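Local coordinates for cystalysin (Treponema denticola, PDB 1C7N), which belongs to the class I and II aminotransferase family of pyridoxal-5'-phosphate-dependent proteins and carries pyridoxal-5'-phosphate in a pocket of each fold-type I subunit, at residues 34-39 and 380-385; 154-159 and 187-192. All blocks are in the same frame, centred on the assembly; numbering follows the deposited sequence.

Interaction 1. Residues 34-39 and 380-385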
# COMPACT_ATOMS: atom_id res chain seq x y z
N VAL A 34 15.14 16.30 19.40
CA VAL A 34 14.75 15.09 18.68
C VAL A 34 13.46 14.58 19.33
O VAL A 34 13.41 14.38 20.55
CB VAL A 34 15.81 13.98 18.80
CG1 VAL A 34 15.26 12.68 18.23
CG2 VAL A 34 17.09 14.37 18.06
N PRO A 35 12.40 14.36 18.53
CA PRO A 35 11.14 13.86 19.08
C PRO A 35 11.24 12.41 19.55
O PRO A 35 11.93 11.60 18.92
CB PRO A 35 10.17 14.05 17.91
CG PRO A 35 11.05 13.80 16.71
CD PRO A 35 12.32 14.53 17.07
N LEU A 36 10.57 12.08 20.65
CA LEU A 36 10.60 10.72 21.19
C LEU A 36 9.15 10.23 21.29
O LEU A 36 8.75 9.59 22.26
CB LEU A 36 11.25 10.72 22.59
CG LEU A 36 12.64 11.36 22.70
CD1 LEU A 36 13.08 11.42 24.16
CD2 LEU A 36 13.64 10.58 21.85
N SER A 37 8.39 10.52 20.24
CA SER A 37 6.98 10.19 20.16
C SER A 37 6.60 8.97 19.31
O SER A 37 6.62 7.84 19.78
CB SER A 37 6.22 11.42 19.64
OG SER A 37 6.80 11.84 18.41
N VAL A 38 6.24 9.24 18.06
CA VAL A 38 5.83 8.21 17.09
C VAL A 38 6.80 7.04 17.05
O VAL A 38 8.02 7.22 17.05
CB VAL A 38 5.69 8.81 15.68
CG1 VAL A 38 5.40 7.72 14.67
CG2 VAL A 38 4.56 9.85 15.68
N ALA A 39 6.24 5.84 16.97
CA ALA A 39 7.04 4.62 16.97
C ALA A 39 7.79 4.19 15.71
O ALA A 39 7.42 3.22 15.05
CB ALA A 39 6.18 3.46 17.46
N GLN A 380 19.79 11.12 26.82
CA GLN A 380 20.37 11.91 27.91
C GLN A 380 20.16 13.41 27.71
O GLN A 380 19.85 14.13 28.66
CB GLN A 380 21.87 11.61 28.02
CG GLN A 380 22.18 10.18 28.44
CD GLN A 380 22.14 10.00 29.94
OE1 GLN A 380 21.26 10.52 30.62
NE2 GLN A 380 23.10 9.24 30.47
N GLU A 381 20.33 13.87 26.48
CA GLU A 381 20.12 15.28 26.16
C GLU A 381 18.69 15.68 26.50
O GLU A 381 18.45 16.73 27.10
CB GLU A 381 20.34 15.53 24.66
CG GLU A 381 21.78 15.61 24.22
CD GLU A 381 21.91 15.61 22.70
OE1 GLU A 381 21.06 16.23 22.03
OE2 GLU A 381 22.86 14.99 22.18
N SER A 382 17.75 14.82 26.11
CA SER A 382 16.34 15.06 26.33
C SER A 382 15.99 15.09 27.82
O SER A 382 15.26 15.97 28.27
CB SER A 382 15.51 13.98 25.63
OG SER A 382 15.82 13.93 24.25
N LEU A 383 16.52 14.13 28.57
CA LEU A 383 16.24 14.06 30.00
C LEU A 383 16.79 15.28 30.73
O LEU A 383 16.19 15.75 31.69
CB LEU A 383 16.83 12.78 30.60
CG LEU A 383 16.22 11.48 30.06
CD1 LEU A 383 17.02 10.29 30.56
CD2 LEU A 383 14.76 11.39 30.49
N GLU A 384 17.93 15.80 30.27
CA GLU A 384 18.51 16.97 30.91
C GLU A 384 17.66 18.21 30.64
O GLU A 384 17.57 19.10 31.49
CB GLU A 384 19.96 17.18 30.45
CG GLU A 384 20.67 18.36 31.12
CD GLU A 384 20.45 18.43 32.63
OE1 GLU A 384 20.39 17.36 33.28
OE2 GLU A 384 20.35 19.55 33.18
N ARG A 385 17.04 18.29 29.46
CA ARG A 385 16.16 19.42 29.15
C ARG A 385 14.97 19.34 30.10
O ARG A 385 14.51 20.35 30.64
CB ARG A 385 15.63 19.35 27.72
CG ARG A 385 16.49 20.02 26.69
CD ARG A 385 15.63 20.50 25.54
NE ARG A 385 14.89 19.41 24.89
CZ ARG A 385 15.46 18.42 24.22
NH1 ARG A 385 16.78 18.38 24.10
NH2 ARG A 385 14.71 17.49 23.65
O HOH W 1 15.87 15.69 22.15
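Val34, Ser382 and Arg385 meet through a shared water, joining an N-terminal loop to the C-terminal helix 376-393 in the smaller domain of this fold-type I aminotransferase fold. Segment 34-39 runs between helices 17-25 and 47-59 without regular structure of its own. The nearest CA atoms, those of Val34 and Ser382, are 7.8 Å apart, a gap wide enough for water 1 to occupy.

The polar part of the contact is carried by that water. It accepts from Val34 N at 2.9 Å and from Arg385 NH2 at 2.6 Å, and it donates to Ser382 OG at 2.7 Å. Arg385 offers the edge of its guanidinium, with the water lying in the plane of the group. The same NH2 also bonds to Gln351 O while NE bonds to Ala350 O, so two backbone carbonyls fix the rotation of the guanidinium. Ser382 OG sits anti to its own carbonyl carbon (chi1 -56°), from where it bonds back to Val378 O, one turn earlier in the helix, and still takes the proton offered by the water. The solvent molecule thereby satisfies a main-chain N-H in a mostly buried setting.

Direct van der Waals contact is made by one branch of Leu36. Backbone hydrogen bonds of Leu36 with Phe353 and Asn371 hold the loop here, and its side chain also rests on Ile370 of strand 367-371. With chi2 near 174°, CD1 continues the line of the side chain toward the helix and ends against the short side chain of Ser382. CD1 of Leu36 lies 3.8 Å from Ser382 CB and 3.7 Å from Ser382 OG.

Interaction 2. Residues 154-159 and 187-192. Unlike the reference sequence in segment 154-159: Gln154 (reference Glu).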
# COMPACT_ATOMS: atom_id res chain seq x y z
N GLN A 154 -12.06 -11.62 35.24
CA GLN A 154 -13.47 -11.71 35.58
C GLN A 154 -14.29 -10.87 34.61
O GLN A 154 -15.29 -11.33 34.06
CB GLN A 154 -13.71 -11.21 37.01
CG GLN A 154 -12.91 -11.93 38.08
CD GLN A 154 -13.34 -11.54 39.48
OE1 GLN A 154 -13.44 -10.36 39.80
NE2 GLN A 154 -13.58 -12.54 40.32
N LYS A 155 -13.87 -9.62 34.40
CA LYS A 155 -14.57 -8.72 33.49
C LYS A 155 -14.48 -9.23 32.06
O LYS A 155 -15.45 -9.17 31.31
CB LYS A 155 -13.97 -7.31 33.57
CG LYS A 155 -14.60 -6.34 32.59
CD LYS A 155 -13.97 -4.95 32.65
CE LYS A 155 -14.32 -4.22 33.95
NZ LYS A 155 -13.85 -2.80 33.92
N LEU A 156 -13.31 -9.73 31.67
CA LEU A 156 -13.12 -10.24 30.31
C LEU A 156 -14.04 -11.42 30.03
O LEU A 156 -14.63 -11.50 28.94
CB LEU A 156 -11.66 -10.64 30.08
CG LEU A 156 -11.34 -11.20 28.69
CD1 LEU A 156 -11.70 -10.17 27.61
CD2 LEU A 156 -9.86 -11.55 28.61
N GLU A 157 -14.18 -12.33 30.98
CA GLU A 157 -15.04 -13.49 30.77
C GLU A 157 -16.48 -13.02 30.65
O GLU A 157 -17.26 -13.56 29.87
CB GLU A 157 -14.92 -14.49 31.93
CG GLU A 157 -15.58 -15.84 31.60
CD GLU A 157 -15.50 -16.84 32.73
OE1 GLU A 157 -14.39 -17.07 33.25
OE2 GLU A 157 -16.55 -17.41 33.09
N LYS A 158 -16.83 -12.01 31.44
CA LYS A 158 -18.18 -11.45 31.40
C LYS A 158 -18.48 -10.91 30.01
O LYS A 158 -19.52 -11.20 29.43
CB LYS A 158 -18.32 -10.34 32.44
CG LYS A 158 -19.69 -9.70 32.46
CD LYS A 158 -19.78 -8.64 33.54
CE LYS A 158 -21.12 -7.93 33.52
NZ LYS A 158 -21.19 -6.87 34.56
N LEU A 159 -17.56 -10.11 29.48
CA LEU A 159 -17.74 -9.51 28.16
C LEU A 159 -17.81 -10.55 27.04
O LEU A 159 -18.54 -10.36 26.07
CB LEU A 159 -16.60 -8.53 27.87
CG LEU A 159 -16.49 -7.31 28.78
CD1 LEU A 159 -15.20 -6.56 28.47
CD2 LEU A 159 -17.70 -6.40 28.59
N GLN A 187 -3.19 -18.56 28.68
CA GLN A 187 -4.02 -19.75 28.85
C GLN A 187 -5.41 -19.36 29.32
O GLN A 187 -6.41 -19.84 28.78
CB GLN A 187 -3.38 -20.71 29.87
CG GLN A 187 -2.12 -21.40 29.38
CD GLN A 187 -2.40 -22.48 28.34
OE1 GLN A 187 -1.55 -22.81 27.51
NE2 GLN A 187 -3.60 -23.06 28.40
N LYS A 188 -5.48 -18.48 30.31
CA LYS A 188 -6.75 -18.01 30.84
C LYS A 188 -7.58 -17.32 29.76
O LYS A 188 -8.79 -17.49 29.69
CB LYS A 188 -6.54 -17.03 32.00
CG LYS A 188 -6.29 -17.65 33.36
CD LYS A 188 -6.42 -16.59 34.44
CE LYS A 188 -6.30 -17.17 35.84
NZ LYS A 188 -6.58 -16.13 36.88
N ILE A 189 -6.91 -16.54 28.93
CA ILE A 189 -7.60 -15.84 27.85
C ILE A 189 -8.05 -16.85 26.81
O ILE A 189 -9.16 -16.75 26.28
CB ILE A 189 -6.69 -14.79 27.19
CG1 ILE A 189 -6.21 -13.78 28.24
CG2 ILE A 189 -7.45 -14.07 26.07
CD1 ILE A 189 -5.23 -12.76 27.72
N LYS A 190 -7.20 -17.84 26.52
CA LYS A 190 -7.54 -18.87 25.55
C LYS A 190 -8.81 -19.60 25.95
O LYS A 190 -9.68 -19.86 25.12
CB LYS A 190 -6.39 -19.88 25.41
CG LYS A 190 -6.78 -21.14 24.63
CD LYS A 190 -5.66 -22.17 24.63
CE LYS A 190 -5.34 -22.65 26.04
NZ LYS A 190 -6.42 -23.48 26.66
N ASP A 191 -8.91 -19.95 27.23
CA ASP A 191 -10.09 -20.65 27.73
C ASP A 191 -11.35 -19.81 27.56
O ASP A 191 -12.38 -20.31 27.12
CB ASP A 191 -9.92 -21.05 29.20
CG ASP A 191 -8.90 -22.15 29.39
OD1 ASP A 191 -8.63 -22.90 28.42
OD2 ASP A 191 -8.37 -22.28 30.51
N ILE A 192 -11.25 -18.53 27.91
CA ILE A 192 -12.38 -17.62 27.78
C ILE A 192 -12.80 -17.51 26.31
O ILE A 192 -14.00 -17.50 26.00
CB ILE A 192 -12.02 -16.20 28.30
CG1 ILE A 192 -11.71 -16.26 29.79
CG2 ILE A 192 -13.15 -15.23 28.01
CD1 ILE A 192 -11.31 -14.92 30.38
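Ile192 packs against Leu156 and Glu157 where helices 153-160 and 183-195 run side by side. Their short segments are almost parallel, at 20° with axes 10.2 Å apart, as befits neighbouring helices packed on the large-domain sheet. The tight part lies around Ile192, whose two branches divide the work. CG2, set anti to the backbone N, presses on the main chain opposite, 3.8 Å from Glu157 CA. The longer branch brings CD1 to 4.0 Å from Glu157 CB and 4.1 Å from Leu156 CD2. The side chains of Leu156 and Ile192 cross obliquely. Leu156 reaches across with CG anti to its own backbone N (chi1 180°), and its CD2 also approaches Ile189 CG1 at 4.3 Å. Beneath this layer, Leu156 touches Ile117 of strand 115-118, while Ile189 touches Leu168 and Phe170 of strand 165-171.

Toward solvent the contact thins. Exposed Glu157 packs through its main chain and CB, while the rest of its side chain extends without contact to segment 187-192. Away from the interface, on helix 183-195, buried Lys190 turns its NZ to Asp191 OD1 in a 2.9 Å salt bridge, the amine sitting above the carboxylate plane. The carboxylate of Glu157 adds no polar bond to segment 187-192, so cohesion between the segments comes from aliphatic van der Waals contact.

How the interactions relate
From the N terminus, the chain first passes residues 34-39, whose partner, 380-385, lies near the C terminus. Interaction 1 thus closes a loop of 340 intervening residues. Interaction 2 falls wholly within that loop, with just 27 residues between its segments, strand 165-171 among them, so the two contacts nest and do not cross. The long-range closure ties the N-terminal loop to the C-terminal helix, whereas the local one joins two helices beside the seven-stranded sheet. Interactions 1 and 2 lie on opposite sides of the chain's centre. The centres of interactions 1 and 2 are about 38 Å apart, and their nearest atoms about 22 Å apart.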